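Side-chain contacts in TetR-family transcriptional regulator (Pectobacterium atrosepticum, PDB 2HYT), which probably binds DNA as a two-subunit transcriptional regulator, using an N-terminal helix-turn-helix domain joined to an all-helical C-terminal domain: residues A[16-21]-A[60-65]; A[33-38]-A[47-52]; A[66-71]-A[122-127]; A[72-77]-A[100-105]. One frame throughout, in Å; residues are numbered along the deposited sequence. Where two conformers were deposited one is given.

Contact 1: A[16-21]-A[60-65]; sequences TLLATA and LAAVVE
L18 reaches from helix 7-28 onto the small side chains of A62 and V63, which belong to helix 56-81. In the conformer described, one of two modelled, CD1 does most of the touching. It lies 3.5 Å from A62 CB, a tight approach for two carbons, and turns its other flank to V63, 3.6 Å from CG2. The place of L18 CD2 is doubtful, since in this conformer it crowds Q66. With chi1 at -157°, CG is anti to the backbone N, which swings CG and its two methyls toward helix 56-81. V63 answers with CG2, the branch that is anti to its carbonyl carbon and lies beside its backbone N. The same methyl also meets A21 CB, more loosely, at 4.4 Å.

In the TetR family, this is where the first helix of the DNA-binding domain rests on the long helix that continues into the C-terminal domain. Here the two short segments are perpendicular, with a signed crossing angle of -90° and 9.9 Å between axes. No hydrogen bond joins them.

A second shell surrounds these groups. F53 packs on both L18 and A62, while L59, one turn earlier on helix 56-81, touches L18 and A21. L38 covers A21 from helix 35-42, and I108 of helix 103-117 packs on V63, linking this buried patch to the C-terminal domain.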
loop_
_atom_site.group_PDB
_atom_site.type_symbol
_atom_site.label_atom_id
_atom_site.label_comp_id
_atom_site.label_asym_id
_atom_site.label_seq_id
_atom_site.Cartn_x
_atom_site.Cartn_y
_atom_site.Cartn_z
ATOM N N THR A 16 1.597 -24.865 -16.910
ATOM C CA THR A 16 1.302 -24.587 -18.328
ATOM C C THR A 16 0.083 -23.675 -18.460
ATOM O O THR A 16 0.069 -22.767 -19.264
ATOM C CB THR A 16 1.154 -25.874 -19.190
ATOM O OG1 THR A 16 -0.171 -26.404 -19.038
ATOM C CG2 THR A 16 2.239 -26.919 -18.785
ATOM N N LEU A 17 -0.940 -23.923 -17.629
ATOM C CA LEU A 17 -2.155 -23.100 -17.718
ATOM C C LEU A 17 -1.878 -21.666 -17.295
ATOM O O LEU A 17 -2.362 -20.728 -17.872
ATOM C CB LEU A 17 -3.273 -23.687 -16.884
ATOM C CG LEU A 17 -3.793 -25.019 -17.364
ATOM C CD1 LEU A 17 -4.666 -25.645 -16.244
ATOM C CD2 LEU A 17 -4.555 -24.877 -18.670
ATOM N N LEU A 18 -1.028 -21.520 -16.292
ATOM C CA LEU A 18 -0.675 -20.212 -15.788
ATOM C C LEU A 18 0.111 -19.422 -16.837
ATOM O O LEU A 18 -0.155 -18.246 -17.069
ATOM C CB LEU A 18 0.122 -20.346 -14.470
ATOM C CG LEU A 18 0.083 -19.124 -13.565
ATOM C CD1 LEU A 18 -1.336 -19.034 -12.998
ATOM C CD2 LEU A 18 1.183 -19.209 -12.419
ATOM N N ALA A 19 1.052 -20.077 -17.513
ATOM C CA ALA A 19 1.862 -19.433 -18.517
ATOM C C ALA A 19 0.974 -19.001 -19.676
ATOM O O ALA A 19 1.099 -17.887 -20.215
ATOM C CB ALA A 19 2.999 -20.397 -19.013
ATOM N N THR A 20 0.047 -19.896 -20.055
ATOM C CA THR A 20 -0.882 -19.557 -21.155
ATOM C C THR A 20 -1.797 -18.429 -20.780
ATOM O O THR A 20 -2.024 -17.517 -21.568
ATOM C CB THR A 20 -1.702 -20.780 -21.553
ATOM O OG1 THR A 20 -0.801 -21.703 -22.132
ATOM C CG2 THR A 20 -2.847 -20.413 -22.558
ATOM N N ALA A 21 -2.311 -18.451 -19.548
ATOM C CA ALA A 21 -3.172 -17.340 -19.099
ATOM C C ALA A 21 -2.404 -16.027 -19.188
ATOM O O ALA A 21 -2.936 -15.026 -19.650
ATOM C CB ALA A 21 -3.680 -17.569 -17.655
ATOM N N LEU A 60 -6.001 -15.029 -11.402
ATOM C CA LEU A 60 -5.253 -13.780 -11.301
ATOM C C LEU A 60 -4.250 -13.838 -10.132
ATOM O O LEU A 60 -3.078 -13.458 -10.283
ATOM C CB LEU A 60 -6.159 -12.570 -11.133
ATOM C CG LEU A 60 -5.440 -11.215 -11.067
ATOM C CD1 LEU A 60 -4.631 -10.893 -12.330
ATOM C CD2 LEU A 60 -6.457 -10.099 -10.714
ATOM N N ALA A 61 -4.681 -14.317 -8.966
ATOM C CA ALA A 61 -3.768 -14.404 -7.815
ATOM C C ALA A 61 -2.579 -15.281 -8.119
ATOM O O ALA A 61 -1.413 -14.952 -7.779
ATOM C CB ALA A 61 -4.520 -14.872 -6.563
ATOM N N ALA A 62 -2.829 -16.369 -8.844
ATOM C CA ALA A 62 -1.781 -17.305 -9.148
ATOM C C ALA A 62 -0.769 -16.702 -10.129
ATOM O O ALA A 62 0.406 -16.959 -10.039
ATOM C CB ALA A 62 -2.366 -18.628 -9.691
ATOM N N VAL A 63 -1.266 -15.969 -11.122
ATOM C CA VAL A 63 -0.441 -15.228 -12.075
ATOM C C VAL A 63 0.401 -14.202 -11.334
ATOM O O VAL A 63 1.615 -14.106 -11.572
ATOM C CB VAL A 63 -1.314 -14.559 -13.123
ATOM C CG1 VAL A 63 -0.538 -13.505 -13.891
ATOM C CG2 VAL A 63 -1.947 -15.649 -14.086
ATOM N N VAL A 64 -0.239 -13.436 -10.450
ATOM C CA VAL A 64 0.484 -12.421 -9.651
ATOM C C VAL A 64 1.622 -13.047 -8.814
ATOM O O VAL A 64 2.748 -12.524 -8.816
ATOM C CB VAL A 64 -0.479 -11.618 -8.779
ATOM C CG1 VAL A 64 0.262 -10.851 -7.708
ATOM C CG2 VAL A 64 -1.349 -10.683 -9.665
ATOM N N GLU A 65 1.356 -14.165 -8.149
ATOM C CA GLU A 65 2.378 -14.878 -7.394
ATOM C C GLU A 65 3.612 -15.185 -8.262
ATOM O O GLU A 65 4.754 -14.996 -7.817
ATOM C CB GLU A 65 1.806 -16.142 -6.782
ATOM C CG GLU A 65 2.826 -17.012 -6.077
ATOM C CD GLU A 65 2.220 -18.270 -5.480
ATOM O OE1 GLU A 65 1.337 -18.899 -6.123
ATOM O OE2 GLU A 65 2.681 -18.666 -4.389
#

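Contact 2: A[33-38]-A[47-52]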
loop_
_atom_site.group_PDB
_atom_site.type_symbol
_atom_site.label_atom_id
_atom_site.label_comp_id
_atom_site.label_asym_id
_atom_site.label_seq_id
_atom_site.Cartn_x
_atom_site.Cartn_y
_atom_site.Cartn_z
ATOM N N THR A 33 -11.013 -10.593 -20.924
ATOM C CA THR A 33 -10.889 -12.041 -21.153
ATOM C C THR A 33 -11.585 -12.859 -20.092
ATOM O O THR A 33 -11.144 -12.894 -18.972
ATOM C CB THR A 33 -9.432 -12.457 -21.266
ATOM O OG1 THR A 33 -8.782 -11.648 -22.267
ATOM C CG2 THR A 33 -9.352 -13.924 -21.659
ATOM N N SER A 34 -12.693 -13.491 -20.440
ATOM C CA SER A 34 -13.372 -14.368 -19.523
ATOM C C SER A 34 -12.649 -15.703 -19.445
ATOM O O SER A 34 -11.759 -15.999 -20.247
ATOM C CB SER A 34 -14.796 -14.628 -19.998
ATOM O OG SER A 34 -14.854 -15.339 -21.232
HETATM N N MSE A 35 -13.043 -16.526 -18.484
HETATM C CA MSE A 35 -12.489 -17.865 -18.408
HETATM C C MSE A 35 -12.831 -18.673 -19.652
HETATM O O MSE A 35 -11.990 -19.432 -20.183
HETATM C CB MSE A 35 -13.004 -18.603 -17.171
HETATM C CG MSE A 35 -12.627 -17.939 -15.921
HETATM SE SE MSE A 35 -10.793 -18.361 -15.418
HETATM C CE MSE A 35 -11.053 -19.860 -14.240
ATOM N N ASP A 36 -14.063 -18.537 -20.135
ATOM C CA ASP A 36 -14.429 -19.190 -21.381
ATOM C C ASP A 36 -13.639 -18.651 -22.575
ATOM O O ASP A 36 -13.335 -19.412 -23.510
ATOM C CB ASP A 36 -15.938 -19.075 -21.663
ATOM C CG ASP A 36 -16.795 -19.906 -20.692
ATOM O OD1 ASP A 36 -16.271 -20.686 -19.868
ATOM O OD2 ASP A 36 -18.034 -19.775 -20.796
ATOM N N ASP A 37 -13.350 -17.339 -22.585
ATOM C CA ASP A 37 -12.552 -16.758 -23.676
ATOM C C ASP A 37 -11.167 -17.421 -23.683
ATOM O O ASP A 37 -10.639 -17.786 -24.750
ATOM C CB ASP A 37 -12.364 -15.251 -23.541
ATOM C CG ASP A 37 -13.638 -14.442 -23.780
ATOM O OD1 ASP A 37 -14.548 -14.905 -24.513
ATOM O OD2 ASP A 37 -13.718 -13.321 -23.216
ATOM N N LEU A 38 -10.589 -17.553 -22.497
ATOM C CA LEU A 38 -9.223 -18.085 -22.377
ATOM C C LEU A 38 -9.224 -19.526 -22.821
ATOM O O LEU A 38 -8.336 -19.964 -23.564
ATOM C CB LEU A 38 -8.759 -17.942 -20.929
ATOM C CG LEU A 38 -7.346 -18.326 -20.579
ATOM C CD1 LEU A 38 -6.324 -17.936 -21.587
ATOM C CD2 LEU A 38 -7.096 -17.666 -19.199
ATOM N N GLY A 47 -13.497 -26.682 -18.537
ATOM C CA GLY A 47 -13.348 -26.922 -17.101
ATOM C C GLY A 47 -11.945 -26.981 -16.540
ATOM O O GLY A 47 -11.767 -26.924 -15.326
ATOM N N ALA A 48 -10.917 -27.004 -17.391
ATOM C CA ALA A 48 -9.557 -27.132 -16.872
ATOM C C ALA A 48 -9.168 -25.982 -15.936
ATOM O O ALA A 48 -8.591 -26.187 -14.836
ATOM C CB ALA A 48 -8.577 -27.243 -18.062
ATOM N N LEU A 49 -9.430 -24.763 -16.392
ATOM C CA LEU A 49 -9.107 -23.566 -15.603
ATOM C C LEU A 49 -9.911 -23.517 -14.298
ATOM O O LEU A 49 -9.357 -23.212 -13.250
ATOM C CB LEU A 49 -9.359 -22.298 -16.412
ATOM C CG LEU A 49 -8.470 -22.033 -17.617
ATOM C CD1 LEU A 49 -9.010 -20.834 -18.414
ATOM C CD2 LEU A 49 -7.057 -21.822 -17.174
ATOM N N TYR A 50 -11.211 -23.851 -14.339
ATOM C CA TYR A 50 -11.968 -23.892 -13.092
ATOM C C TYR A 50 -11.428 -24.971 -12.133
ATOM O O TYR A 50 -11.304 -24.762 -10.918
ATOM C CB TYR A 50 -13.439 -24.125 -13.318
ATOM C CG TYR A 50 -14.132 -22.971 -14.005
ATOM C CD1 TYR A 50 -14.127 -21.710 -13.424
ATOM C CD2 TYR A 50 -14.791 -23.147 -15.182
ATOM C CE1 TYR A 50 -14.764 -20.648 -14.015
ATOM C CE2 TYR A 50 -15.439 -22.079 -15.785
ATOM C CZ TYR A 50 -15.400 -20.847 -15.202
ATOM O OH TYR A 50 -16.062 -19.792 -15.787
ATOM N N HIS A 51 -11.072 -26.111 -12.678
ATOM C CA HIS A 51 -10.539 -27.192 -11.853
ATOM C C HIS A 51 -9.258 -26.828 -11.118
ATOM O O HIS A 51 -9.085 -27.096 -9.931
ATOM C CB HIS A 51 -10.259 -28.365 -12.770
ATOM C CG HIS A 51 -9.724 -29.559 -12.080
ATOM N ND1 HIS A 51 -10.445 -30.231 -11.114
ATOM C CD2 HIS A 51 -8.595 -30.281 -12.281
ATOM C CE1 HIS A 51 -9.747 -31.280 -10.703
ATOM N NE2 HIS A 51 -8.632 -31.342 -11.403
ATOM N N HIS A 52 -8.355 -26.134 -11.824
ATOM C CA HIS A 52 -7.111 -25.731 -11.189
ATOM C C HIS A 52 -7.177 -24.472 -10.306
ATOM O O HIS A 52 -6.430 -24.372 -9.313
ATOM C CB HIS A 52 -5.997 -25.562 -12.241
ATOM C CG HIS A 52 -5.473 -26.860 -12.753
ATOM N ND1 HIS A 52 -4.360 -27.480 -12.218
ATOM C CD2 HIS A 52 -5.940 -27.675 -13.715
ATOM C CE1 HIS A 52 -4.136 -28.600 -12.881
ATOM N NE2 HIS A 52 -5.105 -28.765 -13.763
HETATM O O HOH W 1 -17.722 -20.095 -17.557
#
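D36 OD1 accepts a hydrogen bond of 2.8 Å from water 1, which also lies in the ring plane at the edge of Y50, beside its OH. The modelled separation of this water from OH is too short to be taken literally, so the bridge between the two side chains is doubtful in detail. The carboxylate of D36 stands nearly upright to the tyrosine ring, their planes 82° apart.

Inward of these polar groups lies selenomethionine M35. Its chain, bent at chi2 and chi3, crosses Y50 obliquely: CB approaches the hydroxyl O, CG lies beside CE1 and CZ, and CE reaches CD1 at 3.7 Å. SE is 5.4 Å from the ring centroid and 33° off the normal, an oblique Met-aromatic contact. CE also touches CB of L49 at 3.7 Å. Deeper still, L49 sends CD1 against L38, 3.7 Å from CG, the two leucines meeting at about a right angle.

The segments belong to the two helices of a predicted helix-turn-helix, 34-53. S34 and D37 start the first with a capping box: D37 N donates to S34 OG at 2.8 Å, and S34 N returns a bond to D37 OD2. L59 of helix 56-81 backs both M35 and L38. With no direct hydrogen bond across it, the contact between the segments is apolar and selenium-aromatic, the polar groups lying toward the exposed side.

Contact 3: A[66-71]-A[122-127]; sequences QIDAEM and PDSQRH
D68 and S124 face each other at the protein surface, in the helical C-terminal part of this TetR-type fold, where helix 56-81 passes the first turn of helix 122-141. Their CB atoms are each directed toward the opposite segment. In D68, CG is anti to the carbonyl carbon and beside the backbone N (chi1 -78°), and OD2 is the oxygen turned to S124, OD1 taking no part across the contact. S124 presents OG, here in one of two modelled conformers. With chi1 at 176°, OG is anti to the backbone N and is carried toward the aspartate. OD2 and OG stand 3.3 Å apart, a separation that leaves the nature of the pair open. Water 2 lies beside both, hydrogen-bonded to S124 OG at 2.9 Å; its distance to D68 OD2 is implausibly short, so that link is doubtful in detail.

On other sides of the same turn, the segment 122-127 serves the dimer. R126 forms a salt bridge through NH1 to E170 of the second subunit, and Q125 bonds R114 of that subunit. Within the turn, R126 NH2 donates to D123 OD1 at 2.8 Å, arriving on the anti side and 24° out of the carboxylate plane. One face of the R126 guanidinium is covered by the carbonyl O of P122, 3.6 Å above its centre.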
loop_
_atom_site.group_PDB
_atom_site.type_symbol
_atom_site.label_atom_id
_atom_site.label_comp_id
_atom_site.label_asym_id
_atom_site.label_seq_id
_atom_site.Cartn_x
_atom_site.Cartn_y
_atom_site.Cartn_z
ATOM N N GLN A 66 3.399 -15.650 -9.500
ATOM C CA GLN A 66 4.513 -15.965 -10.394
ATOM C C GLN A 66 5.264 -14.709 -10.790
ATOM O O GLN A 66 6.487 -14.677 -10.774
ATOM C CB GLN A 66 4.038 -16.596 -11.683
ATOM C CG GLN A 66 3.892 -18.063 -11.687
ATOM C CD GLN A 66 3.831 -18.582 -13.111
ATOM O OE1 GLN A 66 3.425 -17.865 -14.031
ATOM N NE2 GLN A 66 4.282 -19.804 -13.312
ATOM N N ILE A 67 4.519 -13.694 -11.179
ATOM C CA ILE A 67 5.111 -12.424 -11.524
ATOM C C ILE A 67 5.929 -11.865 -10.351
ATOM O O ILE A 67 7.059 -11.413 -10.560
ATOM C CB ILE A 67 4.065 -11.399 -11.970
ATOM C CG1 ILE A 67 3.402 -11.857 -13.269
ATOM C CG2 ILE A 67 4.710 -10.051 -12.209
ATOM C CD1 ILE A 67 2.189 -10.971 -13.744
ATOM N N ASP A 68 5.395 -11.919 -9.147
ATOM C CA ASP A 68 6.084 -11.428 -7.945
ATOM C C ASP A 68 7.434 -12.124 -7.774
ATOM O O ASP A 68 8.450 -11.475 -7.481
ATOM C CB ASP A 68 5.240 -11.711 -6.709
ATOM C CG ASP A 68 4.083 -10.723 -6.522
ATOM O OD1 ASP A 68 3.974 -9.732 -7.262
ATOM O OD2 ASP A 68 3.275 -10.981 -5.603
ATOM N N ALA A 69 7.429 -13.445 -7.928
ATOM C CA ALA A 69 8.657 -14.231 -7.798
ATOM C C ALA A 69 9.710 -13.825 -8.803
ATOM O O ALA A 69 10.889 -13.719 -8.471
ATOM C CB ALA A 69 8.364 -15.748 -7.869
ATOM N N GLU A 70 9.271 -13.588 -10.037
ATOM C CA GLU A 70 10.149 -13.110 -11.096
ATOM C C GLU A 70 10.714 -11.739 -10.776
ATOM O O GLU A 70 11.897 -11.500 -10.980
ATOM C CB GLU A 70 9.406 -13.094 -12.418
ATOM C CG GLU A 70 9.116 -14.559 -12.867
ATOM C CD GLU A 70 8.251 -14.669 -14.106
ATOM O OE1 GLU A 70 8.065 -13.660 -14.804
ATOM O OE2 GLU A 70 7.708 -15.772 -14.359
HETATM N N MSE A 71 9.860 -10.850 -10.298
HETATM C CA MSE A 71 10.306 -9.503 -9.908
HETATM C C MSE A 71 11.363 -9.591 -8.801
HETATM O O MSE A 71 12.407 -8.926 -8.881
HETATM C CB MSE A 71 9.112 -8.656 -9.480
HETATM C CG MSE A 71 8.238 -8.306 -10.623
HETATM SE SE MSE A 71 6.695 -7.232 -10.043
HETATM C CE MSE A 71 7.690 -5.728 -9.274
ATOM N N PRO A 122 -0.781 -8.935 2.287
ATOM C CA PRO A 122 0.120 -8.697 3.414
ATOM C C PRO A 122 1.317 -9.655 3.434
ATOM O O PRO A 122 2.446 -9.241 3.748
ATOM C CB PRO A 122 -0.793 -8.874 4.628
ATOM C CG PRO A 122 -2.147 -8.404 4.110
ATOM C CD PRO A 122 -2.192 -8.959 2.721
ATOM N N ASP A 123 1.109 -10.919 3.076
ATOM C CA ASP A 123 2.228 -11.863 3.033
ATOM C C ASP A 123 3.281 -11.435 2.012
ATOM O O ASP A 123 4.494 -11.501 2.292
ATOM C CB ASP A 123 1.762 -13.269 2.670
ATOM C CG ASP A 123 1.204 -14.047 3.847
ATOM O OD1 ASP A 123 1.302 -13.610 5.029
ATOM O OD2 ASP A 123 0.674 -15.148 3.554
ATOM N N SER A 124 2.816 -11.053 0.813
ATOM C CA SER A 124 3.705 -10.610 -0.266
ATOM C C SER A 124 4.478 -9.362 0.154
ATOM O O SER A 124 5.672 -9.220 -0.123
ATOM C CB SER A 124 2.922 -10.302 -1.542
ATOM O OG SER A 124 3.792 -9.798 -2.538
ATOM N N GLN A 125 3.780 -8.459 0.819
ATOM C CA GLN A 125 4.400 -7.253 1.349
ATOM C C GLN A 125 5.509 -7.592 2.363
ATOM O O GLN A 125 6.633 -7.069 2.290
ATOM C CB GLN A 125 3.347 -6.400 2.021
ATOM C CG GLN A 125 2.309 -5.843 1.033
ATOM C CD GLN A 125 1.224 -5.085 1.752
ATOM O OE1 GLN A 125 1.502 -4.251 2.581
ATOM N NE2 GLN A 125 -0.004 -5.368 1.431
ATOM N N ARG A 126 5.217 -8.504 3.289
ATOM C CA ARG A 126 6.203 -8.866 4.307
ATOM C C ARG A 126 7.398 -9.510 3.632
ATOM O O ARG A 126 8.542 -9.284 4.042
ATOM C CB ARG A 126 5.568 -9.788 5.346
ATOM C CG ARG A 126 4.666 -8.991 6.301
ATOM C CD ARG A 126 4.126 -9.781 7.488
ATOM N NE ARG A 126 3.097 -10.739 7.085
ATOM C CZ ARG A 126 1.785 -10.503 7.114
ATOM N NH1 ARG A 126 1.301 -9.340 7.522
ATOM N NH2 ARG A 126 0.948 -11.442 6.715
ATOM N N HIS A 127 7.150 -10.310 2.606
ATOM C CA HIS A 127 8.235 -10.904 1.849
ATOM C C HIS A 127 9.177 -9.860 1.171
ATOM O O HIS A 127 10.397 -9.973 1.215
ATOM C CB HIS A 127 7.648 -11.840 0.802
ATOM C CG HIS A 127 8.646 -12.772 0.213
ATOM N ND1 HIS A 127 9.173 -12.599 -1.049
ATOM C CD2 HIS A 127 9.231 -13.884 0.721
ATOM C CE1 HIS A 127 10.039 -13.568 -1.294
ATOM N NE2 HIS A 127 10.087 -14.365 -0.241
HETATM O O HOH W 2 1.678 -9.487 -4.564
#

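Contact 4: A[72-77]-A[100-105]; sequences DERLQA and ALEPEI. With EDO (1,2-ethanediol), chain D.
R74 extends from helix 56-81 to a two-pronged salt bridge with E102, the residue just before helix 103-117, within the helical C-terminal part of the TetR fold. From CB, directed toward the other segment, the chain runs extended to CD and then bends at chi3 (61°). CD lies 3.5 Å from O1 of a bound 1,2-ethanediol, probably carried over from crystallisation. CZ brings the guanidinium edge-on to the carboxylate of E102, which arrives from the opposite direction on a chain extended beyond CG. The two flat groups are nearly coplanar, 6° apart.

At the end of the chain, NH1 does most. It gives an almost straight hydrogen bond of 2.9 Å to E102 OE1, using the syn lone pair of that oxygen. A second bond, from R74 NH1 to EDO O1, is 3.1 Å long. NH2 takes the other prong, 2.8 Å from E102 OE2, although its position is less certain because it crowds another atom of the model. As far as NH2 is placed correctly, the paired bonds would keep the guanidinium in the plane of the carboxylate and restrain its rotation. The methyl CD1 of I105 approaches NH1 loosely and obliquely, and M99 touches both R74 and I105.

The diol carries the chain of contacts on to helix 103-117. E104, whose OE1 also has a salt bridge to R22, receives a 2.7 Å hydrogen bond at that atom from the diol's O2.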
loop_
_atom_site.group_PDB
_atom_site.type_symbol
_atom_site.label_atom_id
_atom_site.label_comp_id
_atom_site.label_asym_id
_atom_site.label_seq_id
_atom_site.Cartn_x
_atom_site.Cartn_y
_atom_site.Cartn_z
ATOM N N ASP A 72 11.081 -10.409 -7.795
ATOM C CA ASP A 72 11.982 -10.510 -6.643
ATOM C C ASP A 72 13.357 -10.958 -7.143
ATOM O O ASP A 72 14.383 -10.397 -6.711
ATOM C CB ASP A 72 11.428 -11.450 -5.564
ATOM C CG ASP A 72 12.222 -11.380 -4.249
ATOM O OD1 ASP A 72 13.335 -11.929 -4.187
ATOM O OD2 ASP A 72 11.728 -10.785 -3.259
ATOM N N GLU A 73 13.383 -11.925 -8.051
ATOM C CA GLU A 73 14.642 -12.454 -8.597
ATOM C C GLU A 73 15.423 -11.374 -9.331
ATOM O O GLU A 73 16.637 -11.226 -9.145
ATOM C CB GLU A 73 14.339 -13.604 -9.562
ATOM C CG GLU A 73 15.566 -14.250 -10.140
ATOM C CD GLU A 73 15.239 -15.565 -10.852
ATOM O OE1 GLU A 73 14.294 -16.260 -10.411
ATOM O OE2 GLU A 73 15.947 -15.897 -11.828
ATOM N N ARG A 74 14.720 -10.596 -10.137
ATOM C CA ARG A 74 15.348 -9.550 -10.943
ATOM C C ARG A 74 15.968 -8.441 -10.052
ATOM O O ARG A 74 17.096 -7.948 -10.260
ATOM C CB ARG A 74 14.322 -8.939 -11.896
ATOM C CG ARG A 74 13.972 -9.842 -13.058
ATOM C CD ARG A 74 12.825 -9.221 -13.883
ATOM N NE ARG A 74 13.184 -7.924 -14.436
ATOM C CZ ARG A 74 12.336 -7.109 -15.064
ATOM N NH1 ARG A 74 11.074 -7.428 -15.211
ATOM N NH2 ARG A 74 12.761 -5.940 -15.489
ATOM N N LEU A 75 15.225 -8.074 -9.024
ATOM C CA LEU A 75 15.624 -7.027 -8.129
ATOM C C LEU A 75 16.795 -7.460 -7.238
ATOM O O LEU A 75 17.740 -6.686 -7.030
ATOM C CB LEU A 75 14.441 -6.564 -7.291
ATOM C CG LEU A 75 13.371 -5.849 -8.104
ATOM C CD1 LEU A 75 12.090 -5.876 -7.280
ATOM C CD2 LEU A 75 13.794 -4.431 -8.519
ATOM N N GLN A 76 16.726 -8.687 -6.703
ATOM C CA GLN A 76 17.818 -9.223 -5.896
ATOM C C GLN A 76 19.093 -9.267 -6.731
ATOM O O GLN A 76 20.187 -8.950 -6.223
ATOM C CB GLN A 76 17.455 -10.597 -5.391
ATOM C CG GLN A 76 18.554 -11.261 -4.523
ATOM C CD GLN A 76 18.731 -10.557 -3.198
ATOM O OE1 GLN A 76 17.752 -10.305 -2.467
ATOM N NE2 GLN A 76 19.979 -10.273 -2.851
ATOM N N ALA A 77 18.976 -9.628 -8.009
ATOM C CA ALA A 77 20.147 -9.679 -8.884
ATOM C C ALA A 77 20.838 -8.338 -9.112
ATOM O O ALA A 77 22.053 -8.280 -9.292
ATOM C CB ALA A 77 19.799 -10.296 -10.204
ATOM N N ALA A 100 7.125 -0.439 -13.471
ATOM C CA ALA A 100 5.740 0.026 -13.582
ATOM C C ALA A 100 5.348 0.389 -15.017
ATOM O O ALA A 100 4.170 0.608 -15.288
ATOM C CB ALA A 100 5.495 1.218 -12.684
ATOM N N LEU A 101 6.326 0.506 -15.905
ATOM C CA LEU A 101 6.033 0.776 -17.326
ATOM C C LEU A 101 6.121 -0.476 -18.186
ATOM O O LEU A 101 5.840 -0.419 -19.392
ATOM C CB LEU A 101 6.959 1.841 -17.874
ATOM C CG LEU A 101 6.866 3.229 -17.203
ATOM C CD1 LEU A 101 7.759 4.257 -17.953
ATOM C CD2 LEU A 101 5.418 3.715 -17.094
ATOM N N GLU A 102 6.516 -1.612 -17.620
ATOM C CA GLU A 102 6.524 -2.846 -18.396
ATOM C C GLU A 102 5.088 -3.320 -18.537
ATOM O O GLU A 102 4.348 -3.392 -17.559
ATOM C CB GLU A 102 7.390 -3.917 -17.696
ATOM C CG GLU A 102 8.836 -3.474 -17.553
ATOM C CD GLU A 102 9.733 -4.518 -16.935
ATOM O OE1 GLU A 102 9.248 -5.657 -16.664
ATOM O OE2 GLU A 102 10.943 -4.209 -16.735
ATOM N N PRO A 103 4.651 -3.626 -19.763
ATOM C CA PRO A 103 3.206 -3.899 -19.915
ATOM C C PRO A 103 2.585 -4.937 -18.979
ATOM O O PRO A 103 1.467 -4.717 -18.488
ATOM C CB PRO A 103 3.085 -4.310 -21.400
ATOM C CG PRO A 103 4.194 -3.664 -22.035
ATOM C CD PRO A 103 5.341 -3.607 -21.056
ATOM N N GLU A 104 3.249 -6.066 -18.707
ATOM C CA GLU A 104 2.625 -7.037 -17.845
ATOM C C GLU A 104 2.454 -6.557 -16.401
ATOM O O GLU A 104 1.419 -6.761 -15.786
ATOM C CB GLU A 104 3.415 -8.355 -17.827
ATOM C CG GLU A 104 2.704 -9.390 -17.009
ATOM C CD GLU A 104 3.266 -10.765 -17.214
ATOM O OE1 GLU A 104 4.499 -10.880 -17.128
ATOM O OE2 GLU A 104 2.462 -11.710 -17.404
ATOM N N ILE A 105 3.508 -5.971 -15.855
ATOM C CA ILE A 105 3.484 -5.460 -14.493
ATOM C C ILE A 105 2.511 -4.310 -14.398
ATOM O O ILE A 105 1.689 -4.242 -13.482
ATOM C CB ILE A 105 4.937 -5.097 -14.056
ATOM C CG1 ILE A 105 5.756 -6.398 -13.991
ATOM C CG2 ILE A 105 4.952 -4.354 -12.707
ATOM C CD1 ILE A 105 7.253 -6.184 -13.733
HETATM C C1 EDO D . 8.097 -10.276 -14.369
HETATM O O1 EDO D . 9.499 -9.992 -14.477
HETATM C C2 EDO D . 7.557 -10.304 -15.801
HETATM O O2 EDO D . 6.492 -9.380 -15.974
#

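How the contacts relate
Helix 56-81 threads through three of the four contacts, meeting helix 7-28 in contact 1, helix 122-141 in contact 3 and the start of helix 103-117 in contact 4. Contact 2 joins helices 35-42 and 48-53, and both of its segments fall in sequence between those of contact 1; contact 4 likewise closes within the interval spanned by contact 3. Contacts 1 and 2 have centres about 11 Å apart and touch through L17 with H52 and A21 with L38. Contacts 3 and 4 are equally close, whereas contacts 2 and 4 lie about 27 Å apart. The long helix thus physically connects the predicted DNA-binding motif with the C-terminal, dimer-forming part, illustrating TetR-family architecture.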